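Local coordinates for protein macromomycin (Streptomyces macromomyceticus, PDB 2MCM) that binds non-covalently, as the apoprotein of auromomycin, the cytotoxic chromophore, which intercalates weakly into DNA and causes single- and double-strand breaks, at residues T10-G15 with L66-S71. Sequence-based numbering, arbitrary orientation.
Sequences TGLSNG and LKVHSS
The H69 imidazole meets the N14 amide at its edge: OD1 of N14 lies near the ring plane, 3.5 Å from CD2 of H69, while the backbone N of G15 comes in obliquely, 3.8 Å from the same carbon. The N14 amide itself is gripped through its oxygen. S70 N donates to N14 OD1 over 2.9 Å; the N-H...O angle of 153° makes the bond moderately bent, and the donor is tilted out of the plane of the N14 side-chain carbonyl. N14 holds its CG anti to the backbone N (chi1 -178°), which carries the amide across to the chain at H69 and S70; OD1 then also packs 3.2 Å from CA of H69. Alongside, OG of S70 stands 3.7 Å from CB of N14. These contacts tie the loop between strands 3-7 and 16-23 to the short connection at H69 and S70 that leads from strand 62-68 of the three-stranded antiparallel sheet to strand 71-76 of the larger sheet, in the beta-sandwich of the neocarzinostatin family. V68 also pairs through its backbone with Q16, so the bond from G15 N to V68 O (2.8 Å) carries the link between the neighbouring strands into the loop. That donor lies in the carbonyl plane of V68, although its N-H...O angle is only 141°. On the buried side, CD1 of L12 touches CG2 of V68 at 4.1 Å, the two side chains crossing at about a right angle; both also pack on V18 and F111. Near the surface, the aliphatic part of K67 lies against the loop, with CG 3.7 Å from the carbonyl O of G15.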
loop_
_atom_site.group_PDB
_atom_site.type_symbol
_atom_site.label_atom_id
_atom_site.label_comp_id
_atom_site.label_asym_id
_atom_site.label_seq_id
_atom_site.Cartn_x
_atom_site.Cartn_y
_atom_site.Cartn_z
ATOM N N THR A 10 11.573 -0.745 -7.570
ATOM C CA THR A 10 11.768 0.015 -8.817
ATOM C C THR A 10 11.848 -0.927 -10.042
ATOM O O THR A 10 12.204 -2.086 -9.798
ATOM C CB THR A 10 13.159 0.808 -8.773
ATOM O OG1 THR A 10 14.187 -0.200 -8.478
ATOM C CG2 THR A 10 13.151 1.880 -7.674
ATOM N N GLY A 11 11.557 -0.368 -11.187
ATOM C CA GLY A 11 11.569 -1.119 -12.459
ATOM C C GLY A 11 10.528 -2.250 -12.377
ATOM O O GLY A 11 10.792 -3.347 -12.952
ATOM N N LEU A 12 9.439 -2.042 -11.664
ATOM C CA LEU A 12 8.462 -3.162 -11.523
ATOM C C LEU A 12 7.682 -3.311 -12.805
ATOM O O LEU A 12 7.477 -2.473 -13.651
ATOM C CB LEU A 12 7.493 -2.672 -10.363
ATOM C CG LEU A 12 8.167 -2.511 -9.024
ATOM C CD1 LEU A 12 7.144 -2.065 -7.989
ATOM C CD2 LEU A 12 8.849 -3.804 -8.483
ATOM N N SER A 13 7.143 -4.603 -12.855
ATOM C CA SER A 13 6.266 -4.944 -13.983
ATOM C C SER A 13 4.812 -4.881 -13.505
ATOM O O SER A 13 4.574 -5.056 -12.290
ATOM C CB SER A 13 6.454 -6.470 -14.293
ATOM O OG SER A 13 7.789 -6.704 -14.685
ATOM N N ASN A 14 3.887 -4.766 -14.398
ATOM C CA ASN A 14 2.456 -4.822 -14.126
ATOM C C ASN A 14 2.156 -6.264 -13.661
ATOM O O ASN A 14 2.592 -7.223 -14.378
ATOM C CB ASN A 14 1.678 -4.491 -15.416
ATOM C CG ASN A 14 0.210 -4.514 -15.118
ATOM O OD1 ASN A 14 -0.312 -3.893 -14.176
ATOM N ND2 ASN A 14 -0.568 -5.209 -15.964
ATOM N N GLY A 15 1.550 -6.469 -12.520
ATOM C CA GLY A 15 1.202 -7.812 -12.063
ATOM C C GLY A 15 2.265 -8.498 -11.302
ATOM O O GLY A 15 2.319 -9.734 -11.039
ATOM N N LEU A 66 2.208 -8.500 -1.858
ATOM C CA LEU A 66 1.263 -7.614 -2.470
ATOM C C LEU A 66 1.444 -7.626 -3.993
ATOM O O LEU A 66 2.585 -7.425 -4.412
ATOM C CB LEU A 66 1.468 -6.149 -1.885
ATOM C CG LEU A 66 0.593 -5.099 -2.516
ATOM C CD1 LEU A 66 -0.867 -5.241 -2.184
ATOM C CD2 LEU A 66 1.070 -3.681 -2.096
ATOM N N LYS A 67 0.355 -7.847 -4.729
ATOM C CA LYS A 67 0.510 -7.795 -6.203
ATOM C C LYS A 67 0.307 -6.361 -6.652
ATOM O O LYS A 67 -0.792 -5.784 -6.314
ATOM C CB LYS A 67 -0.520 -8.769 -6.819
ATOM C CG LYS A 67 -0.100 -9.033 -8.288
ATOM C CD LYS A 67 -1.017 -10.084 -8.948
ATOM C CE LYS A 67 -0.944 -11.422 -8.229
ATOM N NZ LYS A 67 -1.695 -12.505 -9.029
ATOM N N VAL A 68 1.205 -5.763 -7.396
ATOM C CA VAL A 68 1.041 -4.360 -7.833
ATOM C C VAL A 68 0.779 -4.272 -9.316
ATOM O O VAL A 68 1.132 -5.185 -10.100
ATOM C CB VAL A 68 2.277 -3.470 -7.475
ATOM C CG1 VAL A 68 2.390 -3.389 -5.946
ATOM C CG2 VAL A 68 3.538 -3.979 -8.156
ATOM N N HIS A 69 0.156 -3.198 -9.719
ATOM C CA HIS A 69 -0.218 -2.979 -11.124
ATOM C C HIS A 69 0.132 -1.553 -11.544
ATOM O O HIS A 69 0.124 -0.612 -10.756
ATOM C CB HIS A 69 -1.736 -3.220 -11.330
ATOM C CG HIS A 69 -2.151 -4.643 -10.978
ATOM N ND1 HIS A 69 -2.558 -5.104 -9.801
ATOM C CD2 HIS A 69 -2.112 -5.723 -11.821
ATOM C CE1 HIS A 69 -2.798 -6.426 -9.877
ATOM N NE2 HIS A 69 -2.531 -6.808 -11.120
ATOM N N SER A 70 0.530 -1.467 -12.817
ATOM C CA SER A 70 0.991 -0.121 -13.283
ATOM C C SER A 70 -0.130 0.853 -13.419
ATOM O O SER A 70 0.163 2.072 -13.431
ATOM C CB SER A 70 1.869 -0.209 -14.542
ATOM O OG SER A 70 1.097 -0.869 -15.532
ATOM N N SER A 71 -1.353 0.390 -13.554
ATOM C CA SER A 71 -2.547 1.260 -13.580
ATOM C C SER A 71 -3.563 0.515 -12.717
ATOM O O SER A 71 -3.588 -0.765 -12.760
ATOM C CB SER A 71 -3.124 1.549 -14.943
ATOM O OG SER A 71 -2.225 2.327 -15.732
#